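Local structure of protein (soluble lytic transglycosylase SLT70) (Escherichia coli, 1QSA) at residues Val220-Val225 / Glu231-Met236; Glu253-Val258 / Ala272-Asp277; Ser402-Leu407 / Ala417-Tyr422; Tyr422-Gln427 / His444-Phe449. The protein cleaves exolytically the glycosidic bonds between N-acetylmuramic acid and N-acetylglucosamine in peptidoglycan, forming a 1,6-anhydro bond in the N-acetylmuramic acid. All blocks are in the same frame, centred on the assembly; numbering follows the deposited sequence.

Contact 1 of 4, residues Val220-Val225 / Glu231-Met236; sequences VAFASV and ENARLM
Phe222 and Val225 meet Ala233 and Met236 inside a helical hairpin of the alpha-superhelix, where helix 212-228 turns straight into helix 230-243. The two short segments run closer to antiparallel than to crossed, at 137°, with their axes 9.3 Å apart at closest approach. Ala233 CA lies 6.2 Å from Val225 CA, and the small side chain of Ala233 is consistent with so close an approach.

Apolar packing does most of the work. With CG anti to the backbone N (chi1 178°), the Phe222 ring extends from its helix into the interface, and its CZ rests 3.9 Å from Ala233 CB. Val225 CG1 touches both Ala233 CB and Met236 CE, each at 4.3 Å, a loose contact. The far end of the Phe222 ring also meets Val258 and Leu254 of helix 248-260, which ties the hairpin to the next helix, while Val201 backs Val225 and Met236.

The sulfur makes a Met-aromatic contact of the edge-on kind. Met236 SD sits 5.4 Å from the Phe222 centroid and almost in the ring plane, nearest to CD1 at 4.1 Å.

Two oxygens face carbon across the interface. Asn232 OD1 lies 3.6 Å from Val225 CG1, and Ala233 O, near the ring plane, stands 3.3 Å from Phe222 CE1 at the ring edge.

Contact 2 of 4, residues Glu253-Val258 / Ala272-Asp277; sequences ELRDIV and AKWRDD
A chi1 of -173° sends the Trp274 indole across to Arg255 and Val258 of the preceding helix, and chi2 of 92° sets how its plane is turned there. Helices 248-260 and 269-280 follow one another in the alpha-superhelix, and this indole makes all the close contacts between the two segments.

Val258 points toward helix 269-280, and its CG1 comes within 3.5 Å of Trp274 CZ3, with CB a little farther off. The two side chains cross at roughly a right angle, as do Arg255 and Trp274. Arg255 offers its aliphatic base rather than its charge: CA lies 3.9 Å from Trp274 CH2 and CG 4.1 Å from CZ2, while the rest of the chain runs on, extended, to a guanidinium whose NH1 bonds Gln252 OE1. The indole is also a cation-pi partner of Arg234 from helix 230-243, and it touches Ile237 there, so it joins three successive helices.

Beside it, Arg275 turns away from the interface and grips its neighbour Asp276 side-on. Asp276 OD1, which Arg291 NE also engages in a salt bridge, is met from one face of the carboxylate plane by Arg275 NE at 3.0 Å and Arg275 NH2 at 3.2 Å.

Contact 3 of 4, residues Ser402-Leu407 / Ala417-Tyr422; sequences SEWANL and AQLARY
Trp404 and Leu419 meet with the indole turned edge-on to a main-chain carbonyl. The six-membered ring of Trp404 leads, and Leu419 O lies in the ring plane beside its rim, 3.3 Å from CZ2 and 3.4 Å from CH2. Setting the C-H edge of the indole against a carbonyl oxygen is probably a mildly favourable electrostatic contact. A chi1 of -168°, which places CG opposite the main-chain nitrogen, directs the indole toward helix 413-425.

Leu419 points toward the other segment and touches with more than its carbonyl. Its CB stands 4.0 Å from Trp404 CZ2, and its CD2 reaches Trp404 CH2 at 4.1 Å. The other methyl branches off to Leu407: Leu419 CD1 is 3.8 Å from Leu407 O, an oxygen that also accepts a hydrogen bond from Lys411 NZ. The leucine side chains themselves touch more lightly, Leu407 CG standing 4.4 Å from Leu419 CD1.

All three residues are buried. Met385 of helix 383-393 touches both Trp404 and Leu419, and on the helix 429-438 side Gln434 and Ala435 pack on the indole, whose NE1 makes a weak hydrogen bond to Leu431 O. Away from the interface, Glu403 pairs with Arg387 and with Tyr40 OH near the start of the chain. Successive helices 397-408 and 413-425, packing through Trp404, Leu407 and Leu419, are consistent with the TPR-like, all-helical build of the L domain to which both segments belong.

Contact 4 of 4, residues Tyr422-Gln427 / His444-Phe449; sequences YAFNNQ and HLEERF. With SO4 (sulfate ion), chain B; SO4 (sulfate ion), chain H.
Phe424 packs against the backbone and side-chain base of Glu446 and Glu447, and that is the close part of this contact. Chi1 of 177° swings the ring opposite its main-chain N and over to the short helix 445-448. There Phe424 CE1 is 3.4 Å from Glu446 O and Phe424 CZ is 3.7 Å from Glu446 CG. Phe424 and Glu446 cross at about a right angle, ring and carboxylate planes 51° apart. Phe424 CD1 meets Glu447 CA at 4.1 Å.

Exposed Asn425 and Gln427 form the looser flank. The helix end itself is held: a Schellman motif has Gln427 at C-prime, and Asn426 N and ND2 bond Tyr422 O from opposite faces of its plane, ND2 at 2.9 Å.

On the far side of helix 445-448, Arg448 points away from Phe424. Phe449 lies over one face of its guanidinium, and two sulfates meet its edge. NH1 bonds O2 of the chain B ion at 2.8 Å and NH2 its O4, nearly straight, at 3.0 Å; NH2 also bonds O1 of the chain H ion.

Arg421 pairs with both Glu446 and Glu447, so their negative charge is probably only partly offset. Arg448 marks a spot suited to anions, although these sulfates probably come from the crystallisation liquor.

The four contacts form two pairs on opposite sides of the chain's centre. Contacts 1 and 2 have centres about 11 Å apart and share a seam, where Ala223 CA lies 3.6 Å from Ile257 CG2. Contacts 3 and 4 are equally close, use the same helix 413-425 and share Tyr422; Trp404 CZ2 of one packs 3.7 Å from Ala423 CB of the other. Between the pairs, centres are about 49 to 51 Å apart; contacts 2 and 4 come nearest, with closest atoms about 33 Å apart. None lies at the predicted active-site residue Glu478, but contact 4 is tied to helix 468-479, which carries Glu478, by a bond from Arg476 NE to Arg448 O.

Contact 1 of 4, residues Val220-Val225 / Glu231-Met236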
# COMPACT_ATOMS: atom_id res chain seq x y z
N VAL A 220 21.77 11.57 -5.71
CA VAL A 220 20.98 10.35 -5.90
C VAL A 220 21.93 9.19 -6.21
O VAL A 220 21.83 8.11 -5.61
CB VAL A 220 19.94 10.51 -7.05
CG1 VAL A 220 19.18 9.19 -7.25
CG2 VAL A 220 18.94 11.63 -6.73
N ALA A 221 22.89 9.41 -7.11
CA ALA A 221 23.84 8.36 -7.46
C ALA A 221 24.65 7.95 -6.22
O ALA A 221 24.93 6.78 -6.01
CB ALA A 221 24.77 8.84 -8.56
N PHE A 222 24.98 8.94 -5.39
CA PHE A 222 25.76 8.70 -4.18
C PHE A 222 25.00 7.74 -3.25
O PHE A 222 25.59 6.83 -2.66
CB PHE A 222 26.05 10.02 -3.47
CG PHE A 222 26.80 9.87 -2.17
CD1 PHE A 222 28.19 9.73 -2.16
CD2 PHE A 222 26.12 9.90 -0.95
CE1 PHE A 222 28.89 9.62 -0.95
CE2 PHE A 222 26.81 9.79 0.26
CZ PHE A 222 28.19 9.65 0.26
N ALA A 223 23.69 7.93 -3.14
CA ALA A 223 22.85 7.05 -2.33
C ALA A 223 22.90 5.62 -2.89
O ALA A 223 22.95 4.65 -2.13
CB ALA A 223 21.43 7.57 -2.29
N SER A 224 22.93 5.47 -4.21
CA SER A 224 23.00 4.14 -4.83
C SER A 224 24.34 3.48 -4.51
O SER A 224 24.41 2.27 -4.24
CB SER A 224 22.79 4.22 -6.35
OG SER A 224 21.53 4.78 -6.65
N VAL A 225 25.41 4.28 -4.53
CA VAL A 225 26.75 3.79 -4.21
C VAL A 225 26.79 3.33 -2.75
O VAL A 225 27.35 2.27 -2.46
CB VAL A 225 27.83 4.88 -4.42
CG1 VAL A 225 29.19 4.41 -3.86
CG2 VAL A 225 27.97 5.21 -5.91
N GLU A 231 31.10 1.86 3.00
CA GLU A 231 32.44 2.38 3.27
C GLU A 231 32.99 3.20 2.10
O GLU A 231 33.58 4.27 2.30
CB GLU A 231 33.40 1.25 3.65
CG GLU A 231 34.82 1.72 4.05
CD GLU A 231 34.86 2.56 5.32
OE1 GLU A 231 33.80 2.81 5.95
OE2 GLU A 231 35.96 2.99 5.72
N ASN A 232 32.78 2.70 0.89
CA ASN A 232 33.22 3.41 -0.32
C ASN A 232 32.57 4.79 -0.33
O ASN A 232 33.22 5.80 -0.58
CB ASN A 232 32.83 2.61 -1.56
CG ASN A 232 33.32 3.25 -2.85
OD1 ASN A 232 32.59 3.31 -3.84
ND2 ASN A 232 34.55 3.74 -2.84
N ALA A 233 31.28 4.84 0.01
CA ALA A 233 30.56 6.10 0.05
C ALA A 233 31.04 7.02 1.18
O ALA A 233 31.21 8.23 0.99
CB ALA A 233 29.05 5.84 0.19
N ARG A 234 31.28 6.44 2.36
CA ARG A 234 31.73 7.24 3.50
C ARG A 234 33.05 7.94 3.18
O ARG A 234 33.21 9.13 3.44
CB ARG A 234 31.90 6.34 4.73
CG ARG A 234 32.20 7.09 6.03
CD ARG A 234 32.40 6.13 7.20
NE ARG A 234 33.68 5.45 7.11
CZ ARG A 234 34.81 5.91 7.64
NH1 ARG A 234 34.80 7.05 8.32
NH2 ARG A 234 35.94 5.24 7.50
N LEU A 235 33.97 7.20 2.56
CA LEU A 235 35.29 7.72 2.21
C LEU A 235 35.29 8.74 1.08
O LEU A 235 36.22 9.54 0.95
CB LEU A 235 36.22 6.56 1.86
CG LEU A 235 36.57 5.63 3.02
CD1 LEU A 235 37.40 4.47 2.50
CD2 LEU A 235 37.32 6.40 4.11
N MET A 236 34.24 8.72 0.27
CA MET A 236 34.11 9.63 -0.87
C MET A 236 33.59 11.03 -0.54
O MET A 236 33.77 11.96 -1.33
CB MET A 236 33.18 9.00 -1.91
CG MET A 236 33.06 9.79 -3.20
SD MET A 236 31.72 9.18 -4.24
CE MET A 236 32.19 7.48 -4.46

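Contact 2 of 4, residues Glu253-Val258 / Ala272-Asp277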
# COMPACT_ATOMS: atom_id res chain seq x y z
N GLU A 253 23.51 16.03 4.09
CA GLU A 253 22.64 15.08 3.41
C GLU A 253 23.46 13.86 3.03
O GLU A 253 23.00 12.72 3.16
CB GLU A 253 21.99 15.66 2.14
CG GLU A 253 21.11 14.59 1.45
CD GLU A 253 20.53 14.99 0.09
OE1 GLU A 253 21.06 15.91 -0.56
OE2 GLU A 253 19.55 14.33 -0.34
N LEU A 254 24.70 14.09 2.58
CA LEU A 254 25.56 12.97 2.21
C LEU A 254 25.88 12.13 3.45
O LEU A 254 25.92 10.90 3.38
CB LEU A 254 26.86 13.47 1.57
CG LEU A 254 26.75 14.26 0.27
CD1 LEU A 254 28.15 14.47 -0.28
CD2 LEU A 254 25.88 13.52 -0.76
N ARG A 255 26.12 12.79 4.58
CA ARG A 255 26.41 12.08 5.83
C ARG A 255 25.22 11.22 6.23
O ARG A 255 25.39 10.07 6.62
CB ARG A 255 26.73 13.05 6.96
CG ARG A 255 28.09 13.71 6.86
CD ARG A 255 28.46 14.35 8.19
NE ARG A 255 29.62 15.23 8.03
CZ ARG A 255 29.55 16.55 7.96
NH1 ARG A 255 28.38 17.16 8.06
NH2 ARG A 255 30.65 17.26 7.79
N ASP A 256 24.01 11.78 6.10
CA ASP A 256 22.77 11.07 6.45
C ASP A 256 22.63 9.81 5.61
O ASP A 256 22.25 8.74 6.12
CB ASP A 256 21.53 11.96 6.22
CG ASP A 256 21.38 13.08 7.23
OD1 ASP A 256 22.17 13.17 8.20
OD2 ASP A 256 20.46 13.89 7.06
N ILE A 257 22.89 9.94 4.31
CA ILE A 257 22.79 8.83 3.37
C ILE A 257 23.68 7.66 3.81
O ILE A 257 23.24 6.51 3.84
CB ILE A 257 23.16 9.30 1.95
CG1 ILE A 257 22.01 10.15 1.39
CG2 ILE A 257 23.49 8.12 1.04
CD1 ILE A 257 22.40 10.96 0.17
N VAL A 258 24.92 7.96 4.19
CA VAL A 258 25.85 6.92 4.62
C VAL A 258 25.46 6.33 5.97
O VAL A 258 25.48 5.10 6.14
CB VAL A 258 27.29 7.47 4.66
CG1 VAL A 258 28.24 6.45 5.30
CG2 VAL A 258 27.76 7.78 3.25
N ALA A 272 31.06 3.03 13.38
CA ALA A 272 30.02 3.35 14.36
C ALA A 272 30.21 4.74 14.96
O ALA A 272 29.24 5.47 15.20
CB ALA A 272 29.96 2.30 15.47
N LYS A 273 31.47 5.11 15.22
CA LYS A 273 31.78 6.43 15.77
C LYS A 273 31.46 7.52 14.74
O LYS A 273 30.87 8.56 15.07
CB LYS A 273 33.26 6.49 16.17
CG LYS A 273 33.73 7.82 16.71
CD LYS A 273 35.19 7.73 17.13
CE LYS A 273 35.71 9.07 17.62
NZ LYS A 273 37.15 8.96 18.03
N TRP A 274 31.84 7.27 13.49
CA TRP A 274 31.59 8.22 12.41
C TRP A 274 30.08 8.37 12.23
O TRP A 274 29.57 9.47 12.11
CB TRP A 274 32.22 7.71 11.11
CG TRP A 274 32.14 8.70 9.99
CD1 TRP A 274 33.08 9.63 9.66
CD2 TRP A 274 31.05 8.88 9.08
NE1 TRP A 274 32.63 10.39 8.60
CE2 TRP A 274 31.39 9.95 8.22
CE3 TRP A 274 29.81 8.24 8.90
CZ2 TRP A 274 30.54 10.41 7.20
CZ3 TRP A 274 28.95 8.70 7.88
CH2 TRP A 274 29.33 9.77 7.05
N ARG A 275 29.37 7.24 12.22
CA ARG A 275 27.92 7.22 12.06
C ARG A 275 27.23 8.03 13.15
O ARG A 275 26.36 8.85 12.86
CB ARG A 275 27.39 5.78 12.09
CG ARG A 275 25.87 5.65 12.07
CD ARG A 275 25.41 4.29 12.60
NE ARG A 275 25.76 4.16 14.01
CZ ARG A 275 26.16 3.04 14.61
NH1 ARG A 275 26.26 1.90 13.94
NH2 ARG A 275 26.46 3.07 15.90
N ASP A 276 27.61 7.80 14.40
CA ASP A 276 26.97 8.53 15.49
C ASP A 276 27.26 10.02 15.50
O ASP A 276 26.41 10.82 15.93
CB ASP A 276 27.27 7.88 16.85
CG ASP A 276 26.57 6.53 17.00
OD1 ASP A 276 25.70 6.19 16.16
OD2 ASP A 276 26.87 5.80 17.96
N ASP A 277 28.44 10.40 15.01
CA ASP A 277 28.78 11.82 14.92
C ASP A 277 27.89 12.42 13.83
O ASP A 277 27.33 13.50 14.00
CB ASP A 277 30.26 12.00 14.57
CG ASP A 277 30.61 13.45 14.24
OD1 ASP A 277 30.85 14.25 15.18
OD2 ASP A 277 30.65 13.80 13.04

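Contact 3 of 4, residues Ser402-Leu407 / Ala417-Tyr422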
# COMPACT_ATOMS: atom_id res chain seq x y z
N SER A 402 -15.98 -1.77 -5.87
CA SER A 402 -16.04 -0.55 -6.68
C SER A 402 -17.39 0.15 -6.53
O SER A 402 -17.45 1.38 -6.48
CB SER A 402 -15.77 -0.87 -8.15
OG SER A 402 -14.48 -1.44 -8.26
N GLU A 403 -18.47 -0.63 -6.53
CA GLU A 403 -19.80 -0.05 -6.34
C GLU A 403 -19.92 0.54 -4.94
O GLU A 403 -20.43 1.64 -4.77
CB GLU A 403 -20.89 -1.11 -6.52
CG GLU A 403 -21.07 -1.59 -7.94
CD GLU A 403 -22.09 -0.80 -8.77
OE1 GLU A 403 -22.51 0.32 -8.38
OE2 GLU A 403 -22.45 -1.32 -9.84
N TRP A 404 -19.47 -0.22 -3.94
CA TRP A 404 -19.55 0.22 -2.55
C TRP A 404 -18.76 1.51 -2.35
O TRP A 404 -19.19 2.41 -1.62
CB TRP A 404 -19.01 -0.88 -1.62
CG TRP A 404 -19.30 -0.68 -0.16
CD1 TRP A 404 -18.39 -0.47 0.83
CD2 TRP A 404 -20.58 -0.79 0.49
NE1 TRP A 404 -19.01 -0.46 2.06
CE2 TRP A 404 -20.36 -0.65 1.88
CE3 TRP A 404 -21.88 -1.01 0.03
CZ2 TRP A 404 -21.40 -0.72 2.82
CZ3 TRP A 404 -22.92 -1.08 0.96
CH2 TRP A 404 -22.67 -0.94 2.34
N ALA A 405 -17.62 1.61 -3.04
CA ALA A 405 -16.76 2.79 -2.94
C ALA A 405 -17.53 4.04 -3.32
O ALA A 405 -17.40 5.07 -2.67
CB ALA A 405 -15.52 2.62 -3.82
N ASN A 406 -18.34 3.95 -4.38
CA ASN A 406 -19.15 5.09 -4.82
C ASN A 406 -20.24 5.41 -3.82
O ASN A 406 -20.54 6.57 -3.58
CB ASN A 406 -19.83 4.78 -6.16
CG ASN A 406 -18.90 4.86 -7.33
OD1 ASN A 406 -17.77 5.34 -7.21
ND2 ASN A 406 -19.37 4.42 -8.49
N LEU A 407 -20.85 4.37 -3.26
CA LEU A 407 -21.93 4.54 -2.30
C LEU A 407 -21.49 5.22 -0.99
O LEU A 407 -22.19 6.10 -0.48
CB LEU A 407 -22.58 3.18 -2.05
CG LEU A 407 -24.00 3.08 -1.48
CD1 LEU A 407 -24.94 4.03 -2.20
CD2 LEU A 407 -24.47 1.64 -1.63
N ALA A 417 -21.50 5.21 8.75
CA ALA A 417 -21.64 4.25 9.85
C ALA A 417 -22.87 3.36 9.64
O ALA A 417 -22.85 2.17 9.94
CB ALA A 417 -21.72 5.00 11.21
N GLN A 418 -23.95 3.95 9.11
CA GLN A 418 -25.15 3.17 8.82
C GLN A 418 -24.83 2.16 7.73
O GLN A 418 -25.23 1.01 7.83
CB GLN A 418 -26.29 4.06 8.33
CG GLN A 418 -26.91 4.94 9.38
CD GLN A 418 -28.01 5.80 8.79
OE1 GLN A 418 -27.79 6.54 7.83
NE2 GLN A 418 -29.21 5.70 9.34
N LEU A 419 -24.11 2.60 6.69
CA LEU A 419 -23.73 1.71 5.60
C LEU A 419 -22.81 0.59 6.11
O LEU A 419 -22.96 -0.57 5.74
CB LEU A 419 -23.07 2.52 4.45
CG LEU A 419 -24.04 3.37 3.60
CD1 LEU A 419 -23.27 4.27 2.64
CD2 LEU A 419 -24.97 2.44 2.81
N ALA A 420 -21.87 0.94 6.99
CA ALA A 420 -20.97 -0.06 7.57
C ALA A 420 -21.79 -1.12 8.32
O ALA A 420 -21.61 -2.32 8.12
CB ALA A 420 -19.97 0.61 8.53
N ARG A 421 -22.76 -0.66 9.12
CA ARG A 421 -23.59 -1.58 9.90
C ARG A 421 -24.53 -2.40 9.02
O ARG A 421 -24.79 -3.56 9.31
CB ARG A 421 -24.39 -0.82 10.96
CG ARG A 421 -25.15 -1.72 11.92
CD ARG A 421 -24.20 -2.56 12.76
NE ARG A 421 -24.90 -3.65 13.46
CZ ARG A 421 -24.40 -4.30 14.50
NH1 ARG A 421 -23.20 -3.99 14.98
NH2 ARG A 421 -25.10 -5.28 15.06
N TYR A 422 -25.02 -1.79 7.94
CA TYR A 422 -25.90 -2.49 7.00
C TYR A 422 -25.11 -3.66 6.37
O TYR A 422 -25.59 -4.78 6.29
CB TYR A 422 -26.38 -1.53 5.91
CG TYR A 422 -27.37 -2.14 4.96
CD1 TYR A 422 -28.73 -2.16 5.27
CD2 TYR A 422 -26.96 -2.69 3.75
CE1 TYR A 422 -29.66 -2.72 4.38
CE2 TYR A 422 -27.88 -3.25 2.85
CZ TYR A 422 -29.22 -3.26 3.19
OH TYR A 422 -30.15 -3.81 2.32

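Contact 4 of 4, residues Tyr422-Gln427 / His444-Phe449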
# COMPACT_ATOMS: atom_id res chain seq x y z
N TYR A 422 -25.02 -1.79 7.94
CA TYR A 422 -25.90 -2.49 7.00
C TYR A 422 -25.11 -3.66 6.37
O TYR A 422 -25.59 -4.78 6.29
CB TYR A 422 -26.38 -1.53 5.91
CG TYR A 422 -27.37 -2.14 4.96
CD1 TYR A 422 -28.73 -2.16 5.27
CD2 TYR A 422 -26.96 -2.69 3.75
CE1 TYR A 422 -29.66 -2.72 4.38
CE2 TYR A 422 -27.88 -3.25 2.85
CZ TYR A 422 -29.22 -3.26 3.19
OH TYR A 422 -30.15 -3.81 2.32
N ALA A 423 -23.87 -3.38 5.97
CA ALA A 423 -23.01 -4.41 5.38
C ALA A 423 -22.74 -5.49 6.43
O ALA A 423 -22.88 -6.68 6.15
CB ALA A 423 -21.71 -3.77 4.91
N PHE A 424 -22.38 -5.07 7.64
CA PHE A 424 -22.12 -5.98 8.76
C PHE A 424 -23.34 -6.89 9.02
O PHE A 424 -23.18 -8.10 9.16
CB PHE A 424 -21.76 -5.15 10.02
CG PHE A 424 -21.52 -5.97 11.26
CD1 PHE A 424 -20.25 -6.43 11.58
CD2 PHE A 424 -22.58 -6.28 12.13
CE1 PHE A 424 -20.02 -7.19 12.74
CE2 PHE A 424 -22.36 -7.04 13.29
CZ PHE A 424 -21.07 -7.50 13.59
N ASN A 425 -24.54 -6.31 9.02
CA ASN A 425 -25.77 -7.08 9.25
C ASN A 425 -26.03 -8.12 8.16
O ASN A 425 -26.68 -9.15 8.40
CB ASN A 425 -26.98 -6.15 9.38
CG ASN A 425 -26.96 -5.34 10.66
OD1 ASN A 425 -26.23 -5.65 11.60
ND2 ASN A 425 -27.76 -4.29 10.70
N ASN A 426 -25.53 -7.85 6.96
CA ASN A 426 -25.70 -8.77 5.84
C ASN A 426 -24.52 -9.70 5.64
O ASN A 426 -24.51 -10.51 4.70
CB ASN A 426 -25.95 -7.96 4.57
CG ASN A 426 -27.38 -7.51 4.47
OD1 ASN A 426 -28.26 -8.31 4.19
ND2 ASN A 426 -27.63 -6.25 4.79
N GLN A 427 -23.59 -9.68 6.59
CA GLN A 427 -22.39 -10.50 6.53
C GLN A 427 -21.50 -10.22 5.32
O GLN A 427 -20.82 -11.12 4.82
CB GLN A 427 -22.71 -11.99 6.68
CG GLN A 427 -23.43 -12.28 7.98
CD GLN A 427 -23.46 -13.74 8.33
OE1 GLN A 427 -23.13 -14.61 7.52
NE2 GLN A 427 -23.87 -14.03 9.56
N HIS A 444 -15.38 2.41 15.83
CA HIS A 444 -16.52 1.50 15.60
C HIS A 444 -15.91 0.10 15.44
O HIS A 444 -15.98 -0.53 14.37
CB HIS A 444 -17.28 1.89 14.34
CG HIS A 444 -18.21 3.05 14.53
ND1 HIS A 444 -17.76 4.32 14.83
CD2 HIS A 444 -19.56 3.13 14.45
CE1 HIS A 444 -18.80 5.13 14.94
NE2 HIS A 444 -19.90 4.43 14.72
N LEU A 445 -15.33 -0.41 16.52
CA LEU A 445 -14.63 -1.68 16.49
C LEU A 445 -15.37 -2.91 16.00
O LEU A 445 -14.77 -3.76 15.33
CB LEU A 445 -13.95 -1.97 17.84
CG LEU A 445 -12.95 -0.92 18.32
CD1 LEU A 445 -12.29 -1.40 19.63
CD2 LEU A 445 -11.89 -0.65 17.26
N GLU A 446 -16.66 -3.03 16.30
CA GLU A 446 -17.41 -4.21 15.89
C GLU A 446 -17.47 -4.35 14.36
O GLU A 446 -17.32 -5.44 13.83
CB GLU A 446 -18.83 -4.22 16.48
CG GLU A 446 -19.45 -5.60 16.37
CD GLU A 446 -20.78 -5.76 17.07
OE1 GLU A 446 -21.47 -4.74 17.30
OE2 GLU A 446 -21.13 -6.92 17.38
N GLU A 447 -17.69 -3.22 13.68
CA GLU A 447 -17.76 -3.21 12.22
C GLU A 447 -16.38 -3.30 11.57
O GLU A 447 -16.25 -3.81 10.45
CB GLU A 447 -18.49 -1.95 11.72
CG GLU A 447 -19.99 -1.88 12.09
CD GLU A 447 -20.23 -1.50 13.54
OE1 GLU A 447 -19.40 -0.79 14.14
OE2 GLU A 447 -21.27 -1.91 14.09
N ARG A 448 -15.35 -2.83 12.28
CA ARG A 448 -13.98 -2.90 11.77
C ARG A 448 -13.40 -4.31 11.92
O ARG A 448 -12.49 -4.69 11.18
CB ARG A 448 -13.05 -1.95 12.56
CG ARG A 448 -13.34 -0.44 12.39
CD ARG A 448 -12.27 0.41 13.11
NE ARG A 448 -10.96 0.21 12.51
CZ ARG A 448 -9.81 0.27 13.18
NH1 ARG A 448 -9.78 0.61 14.47
NH2 ARG A 448 -8.67 0.03 12.54
N PHE A 449 -13.89 -5.08 12.89
CA PHE A 449 -13.34 -6.41 13.15
C PHE A 449 -14.43 -7.45 13.25
O PHE A 449 -14.60 -8.09 14.29
CB PHE A 449 -12.48 -6.34 14.42
CG PHE A 449 -11.34 -5.37 14.30
CD1 PHE A 449 -10.22 -5.68 13.53
CD2 PHE A 449 -11.44 -4.08 14.85
CE1 PHE A 449 -9.22 -4.73 13.29
CE2 PHE A 449 -10.45 -3.12 14.62
CZ PHE A 449 -9.34 -3.44 13.83
S SO4 B . -6.12 0.26 15.58
O1 SO4 B . -5.34 -0.80 16.25
O2 SO4 B . -7.49 0.27 16.13
O3 SO4 B . -5.46 1.55 15.84
O4 SO4 B . -6.16 0.03 14.12
S SO4 H . -7.63 -0.55 8.96
O1 SO4 H . -7.23 -0.98 10.31
O2 SO4 H . -6.52 0.18 8.33
O3 SO4 H . -7.97 -1.73 8.15
O4 SO4 H . -8.80 0.33 9.07